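PDB 6EEW: aromatic-L-amino-acid decarboxylase from Catharanthus roseus, which catalyses the pyridoxal 5'-phosphate-dependent decarboxylation of L-tryptophan to tryptamine and of 5-hydroxy-L-tryptophan to serotonin. Local coordinates for residues A109-G112 / E113-S116; A178-R181 / A182-K185; K444-D447 / M448-T452. All blocks are in the same frame, centred on the assembly; numbering follows the deposited sequence.

Contact 1 of 3, residues A109-G112 / E113-S116; sequences AFLG and EMLS
One turn apart, Phe-110 and Met-114 are aimed at each other by their first torsions: the phenyl ring of Phe-110 swings anti to its own main-chain nitrogen (chi1 -166°), whereas CG of Met-114 lies anti to the carbonyl carbon (chi1 -69°) and the thioether leans back towards the ring. The result is an i to i+4 Met-aromatic contact within helix 107-119 of the pyridoxal-dependent decarboxylase domain. Met-114 SD sits 4.5 Å from the centroid of the Phe-110 ring and approaches obliquely. The touch is made through the CD2 and CE2 carbons of the ring, where Phe-110 CE2 is 3.6 Å from Met-114 SD and Met-114 CG adds a second, methylene contact. Beyond the sulfur the chain bends, and Leu-111 CD2 comes no nearer to Met-114 SD than 4.5 Å, a loose apolar neighbour.

This patch belongs to the dimer interface. The ring of Phe-110 also meets Tyr-324 of its own chain and Phe-27 of the second subunit, while Met-114 packs on Val-35 of that subunit. On another side of the helix, the Glu-113 chain is bent at chi2, and its OE2 forms a salt bridge with Lys-377 at the start of helix 375-409; Ser-116 OG is bonded to Phe-373 O, so both polar ends in this largely buried turn have partners.

Regular alpha-helical bonds hold the spacing of the side chains. Glu-113 N donates to Ala-109 O and Leu-115 N to Leu-111 O, and Gly-112 O receives Ser-116 N at 2.8 Å. The bond beneath the sulfur-ring pair is nearly straight: Met-114 N reaches Phe-110 O at 2.9 Å with an N-H...O angle of 173°.

Contact 2 of 3, residues A178-R181 / A182-K185; sequences ARER and ALEK
Leu-183 lies one turn beyond Arg-179 on helix 167-186, and its CD1 methyl rests against both that arginine and Glu-180. The two charged residues are adjacent in sequence and joined by a salt bridge: Arg-179 NH2 is 2.8 Å from Glu-180 OE2, which offers its anti lone pair, and the oxygen stands 21° out of the guanidinium plane. Arg-179 NE makes a weak bond to the same oxygen. The bend of Glu-180 at chi2 (-56°) folds its carboxylate back to the arginine and brings Glu-180 OE2 to 3.5 Å from Leu-183 CD1, while Arg-179 CG lies 3.9 Å from this methyl. The methyl thus lies against the arginine stem and the carboxylate oxygen that the arginine holds.

The other guanidinium bonds go to main-chain carbonyls on both subunits. Arg-179 NH2 also bonds to Lys-211 O of the second subunit, and Arg-179 NH1 bonds to Leu-212 O of that subunit and to Ala-213 O of its own chain. A leucine in place of Arg-179 would probably leave these three carbonyls and the carboxylate of Glu-180 without their donor, weakening the link across the interface.

Further along, Glu-184 OE1 is paired with Arg-340 in a salt bridge. The main-chain groups are satisfied in the alpha-helical pattern: Ala-178 O accepts from Ala-182 N, Arg-179 O from Leu-183 N at 2.8 Å, Glu-180 O from Glu-184 N at 2.8 Å and Arg-181 O from Lys-185 N at 3.1 Å.

As in fold type I PLP enzymes, the helix packs on the seven-stranded mixed sheet of the PLP-binding domain, with Arg-179, Ala-182 and Leu-183 against Leu-194 of strand 194-199, and Ala-178 and Arg-181 against Trp-283 of strand 283-287.

Contact 3 of 3, residues K444-D447 / M448-T452; sequences KLLD and MLNST
From Lys-444 to Asn-450 the backbone keeps alpha-helical geometry, with Met-448 N, Leu-449 N and Asn-450 N bonded to the carbonyl oxygens of Lys-444, Leu-445 and Leu-446 at 2.9 to 3.0 Å. The next bond in the series is doubled. Asp-447 O receives Ser-451 N at 2.8 Å and also Ser-451 OG at 2.7 Å, the hydroxyl standing above the carbonyl plane, 42° out of it. With its OG beside the backbone nitrogen (chi1 -59°), Ser-451 turns back on the preceding turn, and two donors of one residue grip a single oxygen near the C-terminal end of helix 438-451. Asp-447 OD1 lies 3.0 Å from the same Ser-451 OG.

On the exposed side, Lys-444 bends at chi2 and chi4 and curls over Met-448, bringing Lys-444 NZ to 3.2 Å from Met-448 SD. The methylenes of the lysine run across the thioether as well, so Met-448 is partly covered by the exposed lysine, which also touches Leu-496.

The inner face is lined by leucines. Leu-445 CG meets Leu-449 CD1 at 4.1 Å, an i to i+4 apolar contact. The end of the neighbouring Leu-446 comes close to Asn-450, with Leu-446 CD1 3.5 Å from Asn-450 ND2. The amide is hydrogen-bonded outside the helix: Asn-450 OD1 accepts from Met-457 N in the segment leading to strand 459-462.

These leucines pack helix 438-451 against the antiparallel sheet and helix 479-496. Leu-445 and Leu-449 lie on Leu-468 of strand 465-471 in the four-stranded sheet, and Leu-446 on Tyr-466 of that strand, while from helix 479-496 Thr-493 closes against Leu-445, and Ile-489 and Leu-492 against Leu-449.

All three contacts are short runs of alpha-helix linked by i to i+4 bonds, but they lie in separate helices and do not touch; even contacts 1 and 3 keep their nearest atoms about 26 Å apart. Contact 1 is the buried one, and its chemistry is mainly sulfur, aromatic and aliphatic. Contacts 2 and 3 are only partly buried and sit on opposite sides of the chain's centre, their centres about 50 Å apart. Contacts 1 and 2 both reach the second subunit, the former through apolar packing and rings, the latter through arginine bonds to main-chain carbonyls. Contact 3 meets no other chain: its leucines face the small antiparallel sheet and helix 479-496, and its lysine, aspartate and serine are exposed.

Contact 1 of 3, residues A109-G112 / E113-S116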
ATOM      1  N   ALA A 109     -14.297   2.543  11.886  1.00 45.95           N
ATOM      2  CA  ALA A 109     -13.149   2.252  11.037  1.00 49.29           C
ATOM      3  C   ALA A 109     -11.876   2.121  11.860  1.00 50.43           C
ATOM      4  O   ALA A 109     -11.008   1.303  11.543  1.00 51.79           O
ATOM      5  CB  ALA A 109     -12.988   3.335   9.972  1.00 46.28           C
ATOM      6  N   PHE A 110     -11.733   2.925  12.910  1.00 42.81           N
ATOM      7  CA  PHE A 110     -10.548   2.808  13.748  1.00 44.90           C
ATOM      8  C   PHE A 110     -10.500   1.460  14.447  1.00 53.97           C
ATOM      9  O   PHE A 110      -9.425   0.866  14.593  1.00 59.44           O
ATOM     10  CB  PHE A 110     -10.502   3.929  14.773  1.00 41.76           C
ATOM     11  CG  PHE A 110      -9.181   4.058  15.435  1.00 41.52           C
ATOM     12  CD1 PHE A 110      -8.114   4.637  14.764  1.00 40.58           C
ATOM     13  CD2 PHE A 110      -8.990   3.593  16.728  1.00 49.82           C
ATOM     14  CE1 PHE A 110      -6.871   4.759  15.381  1.00 42.52           C
ATOM     15  CE2 PHE A 110      -7.751   3.713  17.353  1.00 44.28           C
ATOM     16  CZ  PHE A 110      -6.695   4.299  16.683  1.00 45.79           C
ATOM     17  N   LEU A 111     -11.655   0.966  14.897  1.00 45.90           N
ATOM     18  CA  LEU A 111     -11.700  -0.379  15.442  1.00 41.56           C
ATOM     19  C   LEU A 111     -11.277  -1.388  14.388  1.00 47.22           C
ATOM     20  O   LEU A 111     -10.527  -2.325  14.679  1.00 44.30           O
ATOM     21  CB  LEU A 111     -13.104  -0.691  15.942  1.00 41.22           C
ATOM     22  CG  LEU A 111     -13.612   0.227  17.063  1.00 43.51           C
ATOM     23  CD1 LEU A 111     -14.953  -0.259  17.563  1.00 38.91           C
ATOM     24  CD2 LEU A 111     -12.608   0.290  18.194  1.00 56.68           C
ATOM     25  N   GLY A 112     -11.730  -1.191  13.150  1.00 49.72           N
ATOM     26  CA  GLY A 112     -11.321  -2.089  12.080  1.00 46.79           C
ATOM     27  C   GLY A 112      -9.825  -2.052  11.836  1.00 47.68           C
ATOM     28  O   GLY A 112      -9.199  -3.082  11.594  1.00 48.11           O
ATOM     29  N   GLU A 113      -9.240  -0.859  11.880  1.00 45.08           N
ATOM     30  CA  GLU A 113      -7.800  -0.723  11.729  1.00 44.53           C
ATOM     31  C   GLU A 113      -7.061  -1.441  12.850  1.00 50.25           C
ATOM     32  O   GLU A 113      -6.138  -2.226  12.596  1.00 48.34           O
ATOM     33  CB  GLU A 113      -7.420   0.755  11.687  1.00 36.26           C
ATOM     34  CG  GLU A 113      -7.590   1.363  10.303  1.00 41.27           C
ATOM     35  CD  GLU A 113      -6.425   1.018   9.357  1.00 50.62           C
ATOM     36  OE1 GLU A 113      -5.390   0.501   9.846  1.00 53.80           O
ATOM     37  OE2 GLU A 113      -6.544   1.255   8.129  1.00 46.53           O
ATOM     38  N   MET A 114      -7.453  -1.178  14.100  1.00 46.03           N
ATOM     39  CA  MET A 114      -6.812  -1.828  15.237  1.00 47.12           C
ATOM     40  C   MET A 114      -6.845  -3.337  15.087  1.00 47.25           C
ATOM     41  O   MET A 114      -5.818  -4.011  15.226  1.00 49.15           O
ATOM     42  CB  MET A 114      -7.492  -1.420  16.536  1.00 50.02           C
ATOM     43  CG  MET A 114      -7.278   0.019  16.938  1.00 60.17           C
ATOM     44  SD  MET A 114      -8.147   0.368  18.481  1.00 66.52           S
ATOM     45  CE  MET A 114      -7.226  -0.650  19.636  1.00 56.08           C
ATOM     46  N   LEU A 115      -8.034  -3.888  14.848  1.00 44.05           N
ATOM     47  CA  LEU A 115      -8.183  -5.336  14.781  1.00 43.16           C
ATOM     48  C   LEU A 115      -7.457  -5.910  13.574  1.00 45.62           C
ATOM     49  O   LEU A 115      -6.754  -6.922  13.691  1.00 55.39           O
ATOM     50  CB  LEU A 115      -9.664  -5.691  14.754  1.00 40.27           C
ATOM     51  CG  LEU A 115     -10.152  -7.136  14.766  1.00 46.21           C
ATOM     52  CD1 LEU A 115      -9.553  -7.911  15.921  1.00 39.41           C
ATOM     53  CD2 LEU A 115     -11.677  -7.158  14.809  1.00 53.72           C
ATOM     54  N   SER A 116      -7.599  -5.267  12.409  1.00 33.48           N
ATOM     55  CA  SER A 116      -6.940  -5.740  11.204  1.00 40.70           C
ATOM     56  C   SER A 116      -5.439  -5.800  11.404  1.00 40.12           C
ATOM     57  O   SER A 116      -4.773  -6.743  10.950  1.00 38.65           O
ATOM     58  CB  SER A 116      -7.288  -4.810  10.043  1.00 42.78           C
ATOM     59  OG  SER A 116      -6.493  -5.099   8.910  1.00 59.38           O
TER

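Contact 2 of 3, residues A178-R181 / A182-K185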
ATOM      1  N   ALA A 178      -5.192  -2.982 -19.706  1.00 49.62           N
ATOM      2  CA  ALA A 178      -5.493  -2.547 -21.066  1.00 56.14           C
ATOM      3  C   ALA A 178      -4.283  -2.721 -21.979  1.00 56.09           C
ATOM      4  O   ALA A 178      -4.406  -3.203 -23.121  1.00 58.11           O
ATOM      5  CB  ALA A 178      -5.962  -1.093 -21.059  1.00 52.35           C
ATOM      6  N   ARG A 179      -3.105  -2.297 -21.497  1.00 54.80           N
ATOM      7  CA  ARG A 179      -1.868  -2.432 -22.266  1.00 58.33           C
ATOM      8  C   ARG A 179      -1.632  -3.875 -22.679  1.00 57.35           C
ATOM      9  O   ARG A 179      -1.280  -4.155 -23.826  1.00 58.71           O
ATOM     10  CB  ARG A 179      -0.678  -1.914 -21.451  1.00 52.54           C
ATOM     11  CG  ARG A 179       0.683  -1.983 -22.187  1.00 56.85           C
ATOM     12  CD  ARG A 179       1.860  -1.914 -21.187  1.00 55.03           C
ATOM     13  NE  ARG A 179       2.004  -3.174 -20.458  1.00 48.67           N
ATOM     14  CZ  ARG A 179       2.697  -3.326 -19.335  1.00 43.56           C
ATOM     15  NH1 ARG A 179       3.316  -2.290 -18.779  1.00 41.25           N
ATOM     16  NH2 ARG A 179       2.745  -4.514 -18.750  1.00 43.17           N
ATOM     17  N   GLU A 180      -1.817  -4.807 -21.750  1.00 56.70           N
ATOM     18  CA  GLU A 180      -1.522  -6.200 -22.051  1.00 55.37           C
ATOM     19  C   GLU A 180      -2.560  -6.787 -22.998  1.00 55.11           C
ATOM     20  O   GLU A 180      -2.229  -7.627 -23.834  1.00 48.57           O
ATOM     21  CB  GLU A 180      -1.413  -7.022 -20.769  1.00 53.35           C
ATOM     22  CG  GLU A 180      -0.080  -6.871 -20.027  1.00 57.38           C
ATOM     23  CD  GLU A 180       1.161  -7.189 -20.877  1.00 61.85           C
ATOM     24  OE1 GLU A 180       1.134  -8.149 -21.688  1.00 61.26           O
ATOM     25  OE2 GLU A 180       2.172  -6.461 -20.736  1.00 60.09           O
ATOM     26  N   ARG A 181      -3.828  -6.382 -22.880  1.00 55.42           N
ATOM     27  CA  ARG A 181      -4.795  -6.813 -23.891  1.00 54.36           C
ATOM     28  C   ARG A 181      -4.303  -6.429 -25.280  1.00 58.52           C
ATOM     29  O   ARG A 181      -4.251  -7.263 -26.206  1.00 55.04           O
ATOM     30  CB  ARG A 181      -6.166  -6.198 -23.627  1.00 55.14           C
ATOM     31  CG  ARG A 181      -7.181  -6.601 -24.682  1.00 63.14           C
ATOM     32  CD  ARG A 181      -8.578  -6.125 -24.373  1.00 58.28           C
ATOM     33  NE  ARG A 181      -8.680  -4.675 -24.283  1.00 53.82           N
ATOM     34  CZ  ARG A 181      -9.787  -4.063 -23.876  1.00 57.24           C
ATOM     35  NH1 ARG A 181     -10.837  -4.791 -23.530  1.00 53.21           N
ATOM     36  NH2 ARG A 181      -9.852  -2.739 -23.805  1.00 58.07           N
ATOM     37  N   ALA A 182      -3.881  -5.171 -25.428  1.00 58.23           N
ATOM     38  CA  ALA A 182      -3.341  -4.740 -26.715  1.00 56.99           C
ATOM     39  C   ALA A 182      -2.108  -5.556 -27.110  1.00 60.21           C
ATOM     40  O   ALA A 182      -2.024  -6.046 -28.237  1.00 55.13           O
ATOM     41  CB  ALA A 182      -3.012  -3.245 -26.683  1.00 50.66           C
ATOM     42  N   LEU A 183      -1.149  -5.731 -26.190  1.00 61.25           N
ATOM     43  CA  LEU A 183       0.116  -6.381 -26.553  1.00 54.85           C
ATOM     44  C   LEU A 183      -0.087  -7.848 -26.917  1.00 58.28           C
ATOM     45  O   LEU A 183       0.608  -8.379 -27.787  1.00 47.86           O
ATOM     46  CB  LEU A 183       1.135  -6.266 -25.424  1.00 50.00           C
ATOM     47  CG  LEU A 183       1.593  -4.865 -25.003  1.00 55.56           C
ATOM     48  CD1 LEU A 183       2.640  -4.963 -23.882  1.00 51.19           C
ATOM     49  CD2 LEU A 183       2.089  -4.033 -26.183  1.00 60.60           C
ATOM     50  N   GLU A 184      -1.002  -8.537 -26.237  1.00 52.14           N
ATOM     51  CA  GLU A 184      -1.293  -9.908 -26.633  1.00 55.26           C
ATOM     52  C   GLU A 184      -1.976  -9.943 -27.996  1.00 65.15           C
ATOM     53  O   GLU A 184      -1.755 -10.886 -28.770  1.00 71.62           O
ATOM     54  CB  GLU A 184      -2.154 -10.609 -25.576  1.00 51.74           C
ATOM     55  CG  GLU A 184      -1.475 -10.855 -24.234  1.00 52.26           C
ATOM     56  CD  GLU A 184      -2.332 -11.700 -23.301  1.00 70.05           C
ATOM     57  OE1 GLU A 184      -3.256 -12.386 -23.792  1.00 78.08           O
ATOM     58  OE2 GLU A 184      -2.102 -11.663 -22.070  1.00 74.85           O
ATOM     59  N   LYS A 185      -2.779  -8.922 -28.326  1.00 59.36           N
ATOM     60  CA  LYS A 185      -3.378  -8.883 -29.656  1.00 63.74           C
ATOM     61  C   LYS A 185      -2.342  -8.582 -30.737  1.00 64.03           C
ATOM     62  O   LYS A 185      -2.318  -9.232 -31.786  1.00 68.50           O
ATOM     63  CB  LYS A 185      -4.497  -7.843 -29.690  1.00 69.79           C
ATOM     64  CG  LYS A 185      -5.073  -7.567 -31.083  1.00 73.39           C
ATOM     65  CD  LYS A 185      -6.028  -6.356 -31.056  1.00 79.40           C
ATOM     66  CE  LYS A 185      -6.511  -5.962 -32.457  1.00 81.18           C
ATOM     67  NZ  LYS A 185      -7.322  -4.705 -32.455  1.00 75.08           N
TER

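Contact 3 of 3, residues K444-D447 / M448-T452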
ATOM      1  N   LYS A 444      -2.895  37.020  -1.256  1.00 78.80           N
ATOM      2  CA  LYS A 444      -2.716  37.646   0.048  1.00 82.11           C
ATOM      3  C   LYS A 444      -3.807  37.214   1.017  1.00 78.44           C
ATOM      4  O   LYS A 444      -3.534  36.944   2.194  1.00 80.03           O
ATOM      5  CB  LYS A 444      -2.708  39.166  -0.104  1.00 85.99           C
ATOM      6  CG  LYS A 444      -2.455  39.922   1.186  1.00 92.89           C
ATOM      7  CD  LYS A 444      -1.241  39.368   1.928  1.00 98.36           C
ATOM      8  CE  LYS A 444      -0.734  40.354   2.972  1.00101.69           C
ATOM      9  NZ  LYS A 444      -1.839  40.910   3.804  1.00100.95           N
ATOM     10  N   LEU A 445      -5.053  37.146   0.544  1.00 73.35           N
ATOM     11  CA  LEU A 445      -6.130  36.700   1.421  1.00 70.24           C
ATOM     12  C   LEU A 445      -5.886  35.273   1.901  1.00 68.89           C
ATOM     13  O   LEU A 445      -6.021  34.972   3.095  1.00 70.51           O
ATOM     14  CB  LEU A 445      -7.473  36.797   0.703  1.00 72.00           C
ATOM     15  CG  LEU A 445      -8.643  36.291   1.549  1.00 69.97           C
ATOM     16  CD1 LEU A 445      -8.768  37.134   2.812  1.00 74.41           C
ATOM     17  CD2 LEU A 445      -9.932  36.302   0.751  1.00 70.38           C
ATOM     18  N   LEU A 446      -5.536  34.371   0.979  1.00 66.59           N
ATOM     19  CA  LEU A 446      -5.247  32.995   1.376  1.00 66.53           C
ATOM     20  C   LEU A 446      -4.109  32.931   2.389  1.00 71.85           C
ATOM     21  O   LEU A 446      -4.188  32.193   3.383  1.00 74.49           O
ATOM     22  CB  LEU A 446      -4.891  32.155   0.148  1.00 58.65           C
ATOM     23  CG  LEU A 446      -4.533  30.695   0.465  1.00 56.60           C
ATOM     24  CD1 LEU A 446      -5.706  29.953   1.089  1.00 57.57           C
ATOM     25  CD2 LEU A 446      -3.968  29.944  -0.733  1.00 53.27           C
ATOM     26  N   ASP A 447      -3.048  33.706   2.164  1.00 70.92           N
ATOM     27  CA  ASP A 447      -1.924  33.659   3.087  1.00 75.69           C
ATOM     28  C   ASP A 447      -2.337  34.141   4.471  1.00 76.61           C
ATOM     29  O   ASP A 447      -1.976  33.529   5.479  1.00 79.76           O
ATOM     30  CB  ASP A 447      -0.748  34.467   2.537  1.00 83.28           C
ATOM     31  CG  ASP A 447       0.589  34.021   3.124  1.00 90.12           C
ATOM     32  OD1 ASP A 447       0.757  34.084   4.363  1.00 93.06           O
ATOM     33  OD2 ASP A 447       1.467  33.577   2.352  1.00 90.11           O
ATOM     34  N   MET A 448      -3.072  35.253   4.545  1.00 73.30           N
ATOM     35  CA  MET A 448      -3.557  35.726   5.841  1.00 70.21           C
ATOM     36  C   MET A 448      -4.385  34.649   6.538  1.00 67.74           C
ATOM     37  O   MET A 448      -4.184  34.351   7.727  1.00 69.29           O
ATOM     38  CB  MET A 448      -4.376  37.002   5.652  1.00 73.34           C
ATOM     39  CG  MET A 448      -3.607  38.147   5.016  1.00 76.23           C
ATOM     40  SD  MET A 448      -4.665  39.565   4.654  1.00 83.70           S
ATOM     41  CE  MET A 448      -5.186  40.052   6.301  1.00 84.10           C
ATOM     42  N   LEU A 449      -5.320  34.044   5.800  1.00 65.88           N
ATOM     43  CA  LEU A 449      -6.165  33.012   6.388  1.00 64.43           C
ATOM     44  C   LEU A 449      -5.317  31.922   7.020  1.00 65.79           C
ATOM     45  O   LEU A 449      -5.472  31.599   8.203  1.00 63.96           O
ATOM     46  CB  LEU A 449      -7.088  32.420   5.324  1.00 61.43           C
ATOM     47  CG  LEU A 449      -8.236  33.315   4.863  1.00 66.76           C
ATOM     48  CD1 LEU A 449      -8.836  32.755   3.594  1.00 69.02           C
ATOM     49  CD2 LEU A 449      -9.291  33.422   5.950  1.00 68.24           C
ATOM     50  N   ASN A 450      -4.384  31.370   6.243  1.00 70.01           N
ATOM     51  CA  ASN A 450      -3.601  30.242   6.737  1.00 64.47           C
ATOM     52  C   ASN A 450      -2.678  30.667   7.871  1.00 69.08           C
ATOM     53  O   ASN A 450      -2.467  29.908   8.826  1.00 70.71           O
ATOM     54  CB  ASN A 450      -2.826  29.605   5.589  1.00 54.73           C
ATOM     55  CG  ASN A 450      -3.727  28.832   4.642  1.00 58.15           C
ATOM     56  OD1 ASN A 450      -4.763  28.293   5.044  1.00 63.09           O
ATOM     57  ND2 ASN A 450      -3.343  28.778   3.377  1.00 57.82           N
ATOM     58  N   SER A 451      -2.129  31.879   7.792  1.00 70.17           N
ATOM     59  CA  SER A 451      -1.279  32.393   8.855  1.00 72.56           C
ATOM     60  C   SER A 451      -2.030  32.524  10.168  1.00 75.99           C
ATOM     61  O   SER A 451      -1.401  32.511  11.233  1.00 79.30           O
ATOM     62  CB  SER A 451      -0.710  33.751   8.449  1.00 75.76           C
ATOM     63  OG  SER A 451       0.034  33.641   7.249  1.00 80.63           O
ATOM     64  N   THR A 452      -3.357  32.652  10.115  1.00 80.11           N
ATOM     65  CA  THR A 452      -4.140  32.687  11.349  1.00 79.85           C
ATOM     66  C   THR A 452      -3.853  31.504  12.264  1.00 75.97           C
ATOM     67  O   THR A 452      -3.926  31.636  13.492  1.00 76.97           O
ATOM     68  CB  THR A 452      -5.630  32.691  11.029  1.00 79.44           C
ATOM     69  OG1 THR A 452      -5.957  33.888  10.323  1.00 85.64           O
ATOM     70  CG2 THR A 452      -6.449  32.602  12.309  1.00 79.61           C
TER